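Local coordinates for protein putative S41 protease (Bacteroides fragilis NCTC 9343, PDB 3K50) that is of unknown function but is probably a serine peptidase with a PDZ-like domain beside its protease domain, at residues A[95-98]-A[103-106]; A[97-102]-A[175-180]; A[371-374]-A[378-381]. All coordinates share one frame; numbering follows the deposited sequence.

Contact 1. Residues A[95-98]-A[103-106]; sequences SYVV and AEEA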
loop_
_atom_site.group_PDB
_atom_site.type_symbol
_atom_site.label_atom_id
_atom_site.label_comp_id
_atom_site.label_asym_id
_atom_site.label_seq_id
_atom_site.Cartn_x
_atom_site.Cartn_y
_atom_site.Cartn_z
ATOM N N SER A 95 5.805 -11.411 6.378
ATOM C CA SER A 95 4.610 -10.626 6.378
ATOM C C SER A 95 3.817 -10.664 5.049
ATOM O O SER A 95 2.679 -10.308 5.046
ATOM C CB SER A 95 4.981 -9.151 6.620
ATOM O OG SER A 95 5.898 -8.691 5.592
ATOM N N TYR A 96 4.434 -11.055 3.942
ATOM C CA TYR A 96 3.811 -11.000 2.619
ATOM C C TYR A 96 4.647 -11.888 1.694
ATOM O O TYR A 96 5.915 -11.873 1.775
ATOM C CB TYR A 96 3.830 -9.557 2.126
ATOM C CG TYR A 96 3.023 -9.283 0.882
ATOM C CD1 TYR A 96 3.591 -9.374 -0.327
ATOM C CD2 TYR A 96 1.705 -8.818 0.950
ATOM C CE1 TYR A 96 2.885 -9.095 -1.480
ATOM C CE2 TYR A 96 1.010 -8.517 -0.173
ATOM C CZ TYR A 96 1.611 -8.663 -1.395
ATOM O OH TYR A 96 0.941 -8.392 -2.566
ATOM N N VAL A 97 3.978 -12.710 0.879
ATOM C CA VAL A 97 4.655 -13.554 -0.119
ATOM C C VAL A 97 4.040 -13.235 -1.477
ATOM O O VAL A 97 2.802 -13.313 -1.647
ATOM C CB VAL A 97 4.473 -15.046 0.218
ATOM C CG1 VAL A 97 5.018 -15.979 -0.906
ATOM C CG2 VAL A 97 5.162 -15.340 1.531
ATOM N N VAL A 98 4.883 -12.909 -2.451
ATOM C CA VAL A 98 4.460 -12.607 -3.786
ATOM C C VAL A 98 4.108 -13.912 -4.506
ATOM O O VAL A 98 4.917 -14.850 -4.486
ATOM C CB VAL A 98 5.582 -11.880 -4.573
ATOM C CG1 VAL A 98 5.277 -11.812 -6.043
ATOM C CG2 VAL A 98 5.840 -10.452 -3.991
ATOM N N ALA A 103 9.879 -17.524 -3.028
ATOM C CA ALA A 103 9.373 -17.723 -1.657
ATOM C C ALA A 103 8.168 -18.690 -1.641
ATOM O O ALA A 103 8.086 -19.665 -0.859
ATOM C CB ALA A 103 8.980 -16.330 -1.013
ATOM N N GLU A 104 7.249 -18.443 -2.556
ATOM C CA GLU A 104 6.048 -19.252 -2.673
ATOM C C GLU A 104 6.369 -20.691 -3.116
ATOM O O GLU A 104 5.782 -21.648 -2.597
ATOM C CB GLU A 104 5.061 -18.641 -3.639
ATOM C CG GLU A 104 3.720 -19.346 -3.544
ATOM C CD GLU A 104 2.663 -18.663 -4.347
ATOM O OE1 GLU A 104 2.733 -18.784 -5.585
ATOM O OE2 GLU A 104 1.764 -18.032 -3.728
ATOM N N GLU A 105 7.335 -20.827 -4.020
ATOM C CA GLU A 105 7.783 -22.134 -4.469
ATOM C C GLU A 105 8.462 -22.869 -3.324
ATOM O O GLU A 105 8.408 -24.109 -3.276
ATOM C CB GLU A 105 8.735 -21.993 -5.672
ATOM C CG GLU A 105 8.012 -21.386 -6.901
ATOM C CD GLU A 105 8.926 -20.836 -7.980
ATOM O OE1 GLU A 105 10.184 -20.898 -7.851
ATOM O OE2 GLU A 105 8.341 -20.314 -8.971
ATOM N N ALA A 106 9.088 -22.122 -2.404
ATOM C CA ALA A 106 9.742 -22.708 -1.237
ATOM C C ALA A 106 8.757 -23.240 -0.188
ATOM O O ALA A 106 9.192 -23.869 0.792
ATOM C CB ALA A 106 10.636 -21.687 -0.592
HETATM O O HOH W 1 1.255 -15.662 -2.046
#
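V97 closes strand 90-97 and packs one methyl against the start of the short helix 102-105, a strand-to-helix contact inside the PDZ-like domain. Its CG1 lies anti to the backbone N (chi1 173°), which sends that branch to the helix, while CG2 is set beside the backbone N. CG1 comes down on the backbone of E104 and is 3.7 Å from E104 N. It also meets A103 CB at 4.0 Å, so the methyl lies between A103 CB and the N and CB of E104. A103, whose methyl also touches F76 on strand 76-82, is small enough to let the helix lie close. A beta-branched valine in turn offers the helix a compact apolar branch. E104 lays its CB 3.8 Å from V97 CG1 and then runs its chain out extended, past the valine, with CG anti to the backbone N. Its carboxylate has two uses: OE1 accepts from G100 N in the connecting turn, and OE2 turns to a bridging water. That water donates one hydrogen to E104 OE2 at 3.0 Å and the other to V97 O at 2.8 Å.

Contact 2. Residues A[97-102]-A[175-180]; sequences VVPGSP and PVHRFE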
loop_
_atom_site.group_PDB
_atom_site.type_symbol
_atom_site.label_atom_id
_atom_site.label_comp_id
_atom_site.label_asym_id
_atom_site.label_seq_id
_atom_site.Cartn_x
_atom_site.Cartn_y
_atom_site.Cartn_z
ATOM N N VAL A 97 3.978 -12.710 0.879
ATOM C CA VAL A 97 4.655 -13.554 -0.119
ATOM C C VAL A 97 4.040 -13.235 -1.477
ATOM O O VAL A 97 2.802 -13.313 -1.647
ATOM C CB VAL A 97 4.473 -15.046 0.218
ATOM C CG1 VAL A 97 5.018 -15.979 -0.906
ATOM C CG2 VAL A 97 5.162 -15.340 1.531
ATOM N N VAL A 98 4.883 -12.909 -2.451
ATOM C CA VAL A 98 4.460 -12.607 -3.786
ATOM C C VAL A 98 4.108 -13.912 -4.506
ATOM O O VAL A 98 4.917 -14.850 -4.486
ATOM C CB VAL A 98 5.582 -11.880 -4.573
ATOM C CG1 VAL A 98 5.277 -11.812 -6.043
ATOM C CG2 VAL A 98 5.840 -10.452 -3.991
ATOM N N PRO A 99 2.899 -13.985 -5.092
ATOM C CA PRO A 99 2.443 -15.152 -5.849
ATOM C C PRO A 99 3.402 -15.476 -6.992
ATOM O O PRO A 99 3.853 -14.598 -7.702
ATOM C CB PRO A 99 1.082 -14.731 -6.385
ATOM C CG PRO A 99 0.637 -13.591 -5.568
ATOM C CD PRO A 99 1.869 -12.929 -5.005
ATOM N N GLY A 100 3.748 -16.740 -7.124
ATOM C CA GLY A 100 4.623 -17.164 -8.175
ATOM C C GLY A 100 6.096 -16.887 -7.970
ATOM O O GLY A 100 6.866 -17.108 -8.893
ATOM N N SER A 101 6.502 -16.488 -6.776
ATOM C CA SER A 101 7.881 -16.168 -6.456
ATOM C C SER A 101 8.676 -17.369 -5.954
ATOM O O SER A 101 8.110 -18.402 -5.665
ATOM C CB SER A 101 7.887 -15.117 -5.337
ATOM O OG SER A 101 7.272 -15.581 -4.131
ATOM N N PRO A 102 10.011 -17.238 -5.889
ATOM C CA PRO A 102 10.837 -18.206 -5.199
ATOM C C PRO A 102 10.335 -18.529 -3.775
ATOM O O PRO A 102 10.361 -19.690 -3.383
ATOM C CB PRO A 102 12.203 -17.487 -5.109
ATOM C CG PRO A 102 12.262 -16.649 -6.290
ATOM C CD PRO A 102 10.829 -16.194 -6.535
ATOM N N PRO A 175 -1.938 -6.511 -7.768
ATOM C CA PRO A 175 -2.655 -5.884 -6.648
ATOM C C PRO A 175 -3.742 -6.700 -5.924
ATOM O O PRO A 175 -3.867 -6.555 -4.694
ATOM C CB PRO A 175 -3.320 -4.659 -7.291
ATOM C CG PRO A 175 -2.598 -4.443 -8.557
ATOM C CD PRO A 175 -2.079 -5.747 -9.006
ATOM N N VAL A 176 -4.517 -7.507 -6.652
ATOM C CA VAL A 176 -5.554 -8.340 -6.037
ATOM C C VAL A 176 -4.826 -9.519 -5.415
ATOM O O VAL A 176 -4.596 -10.561 -6.061
ATOM C CB VAL A 176 -6.593 -8.807 -7.022
ATOM C CG1 VAL A 176 -7.563 -9.770 -6.351
ATOM C CG2 VAL A 176 -7.349 -7.612 -7.611
ATOM N N HIS A 177 -4.426 -9.327 -4.171
ATOM C CA HIS A 177 -3.556 -10.316 -3.466
ATOM C C HIS A 177 -4.257 -11.475 -2.845
ATOM O O HIS A 177 -3.770 -12.608 -2.886
ATOM C CB HIS A 177 -2.750 -9.586 -2.399
ATOM C CG HIS A 177 -1.749 -10.447 -1.707
ATOM N ND1 HIS A 177 -0.678 -11.012 -2.364
ATOM C CD2 HIS A 177 -1.674 -10.856 -0.419
ATOM C CE1 HIS A 177 0.024 -11.719 -1.491
ATOM N NE2 HIS A 177 -0.561 -11.641 -0.306
ATOM N N ARG A 178 -5.415 -11.229 -2.270
ATOM C CA ARG A 178 -6.190 -12.321 -1.698
ATOM C C ARG A 178 -7.687 -11.921 -1.678
ATOM O O ARG A 178 -8.023 -10.744 -1.436
ATOM C CB ARG A 178 -5.698 -12.639 -0.277
ATOM C CG ARG A 178 -5.648 -14.157 0.110
ATOM C CD ARG A 178 -4.549 -14.926 -0.658
ATOM N NE ARG A 178 -3.232 -15.159 -0.004
ATOM C CZ ARG A 178 -2.049 -15.273 -0.647
ATOM N NH1 ARG A 178 -1.894 -14.969 -1.948
ATOM N NH2 ARG A 178 -0.962 -15.566 0.056
ATOM N N PHE A 179 -8.512 -12.953 -1.868
ATOM C CA PHE A 179 -9.973 -12.919 -1.982
ATOM C C PHE A 179 -10.636 -13.967 -1.121
ATOM O O PHE A 179 -10.163 -15.114 -1.050
ATOM C CB PHE A 179 -10.351 -13.282 -3.422
ATOM C CG PHE A 179 -11.838 -13.479 -3.668
ATOM C CD1 PHE A 179 -12.457 -14.719 -3.460
ATOM C CD2 PHE A 179 -12.606 -12.430 -4.178
ATOM C CE1 PHE A 179 -13.846 -14.914 -3.726
ATOM C CE2 PHE A 179 -13.968 -12.611 -4.452
ATOM C CZ PHE A 179 -14.587 -13.876 -4.212
ATOM N N GLU A 180 -11.738 -13.610 -0.477
ATOM C CA GLU A 180 -12.513 -14.644 0.183
ATOM C C GLU A 180 -13.904 -14.176 0.493
ATOM O O GLU A 180 -14.110 -12.969 0.707
ATOM C CB GLU A 180 -11.917 -14.956 1.555
ATOM C CG GLU A 180 -10.969 -16.076 1.574
ATOM C CD GLU A 180 -10.865 -16.578 2.912
ATOM O OE1 GLU A 180 -10.675 -15.727 3.814
ATOM O OE2 GLU A 180 -11.029 -17.802 3.060
HETATM O O HOH W 1 1.255 -15.662 -2.046
#
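A single water is gripped by three groups: it donates to V97 O and to E104, and accepts from R178. R178 NH2 donates to the water at 3.1 Å, the water lying in the guanidinium plane, while NH1 bonds back to H177 O at 3.2 Å with a bent angle of 138°. Through this water and the H177 ring, the loop after strand 90-97, in the PDZ-like domain, meets edge strand 176-184 of the mixed sheet. The ring's CE1 lies 3.2 Å from V97 O, with the oxygen in the ring plane, so the polarised carbon faces the carbonyl edge-on. Having CG anti to its backbone N (chi1 -175°) carries this ring across to the loop. P99 joins it at the same edge, its CD lying 4.1 Å from H177 ND1, and its stiff ring suits the bend that brings it there. The bend is a type II turn from V98 to S101, held by S101 N to V98 O at 3.2 Å, with G100 at the position of positive phi. S101 then caps the helix that follows.

R178 NH1 also lies over one face of the H177 ring, toward the rim, and Y96 stacks with the same ring. A classic beta bulge puts two residues, H177 and R178, opposite the single M193 of antiparallel strand 187-194; V176 just before the bulge and F179 just after it pack on helix 207-221.

Contact 3. Residues A[371-374]-A[378-381]; sequences NEDS and TYLP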
loop_
_atom_site.group_PDB
_atom_site.type_symbol
_atom_site.label_atom_id
_atom_site.label_comp_id
_atom_site.label_asym_id
_atom_site.label_seq_id
_atom_site.Cartn_x
_atom_site.Cartn_y
_atom_site.Cartn_z
ATOM N N ASN A 371 -2.263 -3.161 16.708
ATOM C CA ASN A 371 -0.925 -3.259 16.129
ATOM C C ASN A 371 -0.690 -4.746 15.865
ATOM O O ASN A 371 -0.539 -5.513 16.782
ATOM C CB ASN A 371 0.145 -2.742 17.096
ATOM C CG ASN A 371 1.557 -2.878 16.546
ATOM O OD1 ASN A 371 1.793 -3.384 15.442
ATOM N ND2 ASN A 371 2.521 -2.435 17.340
ATOM N N GLU A 372 -0.591 -5.139 14.607
ATOM C CA GLU A 372 -0.452 -6.551 14.283
ATOM C C GLU A 372 0.799 -7.208 14.904
ATOM O O GLU A 372 0.794 -8.404 15.211
ATOM C CB GLU A 372 -0.450 -6.721 12.784
ATOM C CG GLU A 372 0.732 -6.046 12.002
ATOM C CD GLU A 372 0.653 -6.240 10.478
ATOM O OE1 GLU A 372 -0.279 -6.928 9.997
ATOM O OE2 GLU A 372 1.531 -5.695 9.747
ATOM N N ASP A 373 1.881 -6.432 15.059
ATOM C CA ASP A 373 3.095 -6.927 15.686
ATOM C C ASP A 373 2.978 -7.277 17.169
ATOM O O ASP A 373 3.869 -7.942 17.677
ATOM C CB ASP A 373 4.252 -5.961 15.477
ATOM C CG ASP A 373 4.543 -5.692 13.996
ATOM O OD1 ASP A 373 4.234 -6.546 13.160
ATOM O OD2 ASP A 373 5.064 -4.607 13.680
ATOM N N SER A 374 1.909 -6.849 17.856
ATOM C CA SER A 374 1.696 -7.185 19.294
ATOM C C SER A 374 0.970 -8.523 19.524
ATOM O O SER A 374 0.893 -9.010 20.657
ATOM C CB SER A 374 0.916 -6.058 20.000
ATOM O OG SER A 374 1.697 -4.878 20.102
ATOM N N THR A 378 -1.599 -14.709 16.637
ATOM C CA THR A 378 -2.550 -14.598 15.532
ATOM C C THR A 378 -1.981 -13.849 14.256
ATOM O O THR A 378 -2.742 -13.348 13.424
ATOM C CB THR A 378 -3.867 -13.992 15.989
ATOM O OG1 THR A 378 -3.608 -12.777 16.680
ATOM C CG2 THR A 378 -4.620 -14.967 16.932
ATOM N N TYR A 379 -0.662 -13.779 14.120
ATOM C CA TYR A 379 -0.022 -13.250 12.898
ATOM C C TYR A 379 -0.105 -14.399 11.874
ATOM O O TYR A 379 0.706 -15.334 11.901
ATOM C CB TYR A 379 1.395 -12.848 13.223
ATOM C CG TYR A 379 2.039 -11.911 12.241
ATOM C CD1 TYR A 379 2.533 -12.360 11.050
ATOM C CD2 TYR A 379 2.152 -10.557 12.532
ATOM C CE1 TYR A 379 3.142 -11.496 10.169
ATOM C CE2 TYR A 379 2.764 -9.671 11.638
ATOM C CZ TYR A 379 3.247 -10.145 10.470
ATOM O OH TYR A 379 3.889 -9.290 9.593
ATOM N N LEU A 380 -1.130 -14.341 11.015
ATOM C CA LEU A 380 -1.509 -15.479 10.190
ATOM C C LEU A 380 -1.760 -15.087 8.762
ATOM O O LEU A 380 -1.865 -13.896 8.482
ATOM C CB LEU A 380 -2.809 -16.085 10.754
ATOM C CG LEU A 380 -2.744 -16.806 12.086
ATOM C CD1 LEU A 380 -4.119 -17.007 12.652
ATOM C CD2 LEU A 380 -1.928 -18.155 11.937
ATOM N N PRO A 381 -1.821 -16.092 7.836
ATOM C CA PRO A 381 -2.119 -15.759 6.471
ATOM C C PRO A 381 -3.345 -14.891 6.289
ATOM O O PRO A 381 -4.322 -15.034 7.015
ATOM C CB PRO A 381 -2.385 -17.121 5.819
ATOM C CG PRO A 381 -1.391 -18.047 6.609
ATOM C CD PRO A 381 -1.494 -17.539 7.995
HETATM O O HOH W 2 4.146 -6.819 10.403
#
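Y379 swings its ring toward residues 371-374 by placing CG anti to the backbone N (chi1 -161°), and E372 comes to meet it with CG wedged between its own backbone N and carbonyl carbon (chi1 63°). Beyond CG the glutamate is extended, so its CG passes the ring at 4.2 Å from Y379 CE2 and the carboxylate travels on, its plane turned 48° from that of the ring. The backbone touches too: E372 O lies in the ring plane, 3.7 Å from Y379 CD2. D373 runs alongside the tyrosine, pointing the same way, and brings OD1 to 3.8 Å from Y379 CE2.

The three side chains share one water near their ends. Y379 OH donates to it in a short bond of 2.6 Å, and the water lies in the plane of the ring. It passes its own hydrogens to the two acids, to E372 OE2 at 2.9 Å and to D373 OD1 at 2.8 Å. A tyrosine fits here because its ring offers apolar carbon to the E372 chain, while its hydroxyl donates to the water, whose own two hydrogens then serve the acids.

The acids are presented by an Asx turn that leads into the 3-10 segment 372-374: N371 OD1 accepts from D373 N at 3.1 Å, the donor standing well above the amide carbonyl plane. This loop follows strand 368-369, at the edge of the mixed sheet of the protease domain.

E372 has further partners. Its OE1 forms salt bridges with R232 and R110, which probably help to offset the charge of the two acids, and OE2 is also bonded to Y233 OH. R110 makes a cation-pi contact with Y379 as well, and the tyrosine side chain touches L93 and S95 of strand 90-97.

In the fold
Contacts 1 and 2 share V97 and V98 and the same bridging water, their centres about 8 Å apart. Contact 1 is local and partly buried, joining strand to helix within the PDZ-like domain mainly through apolar groups. Contact 2 is buried and spans 73 residues of chain, setting the loop that follows strand 90-97 against edge strand 176-184 of the mixed sheet, with imidazole and guanidinium chemistry in place of methyls. Contact 3, also buried, is local again but lies in the loop after strand 368-369, at the other edge of that sheet, and centres on acids. Y379 OH reaches S95 CB at 3.2 Å, so contact 3 too borders strand 90-97.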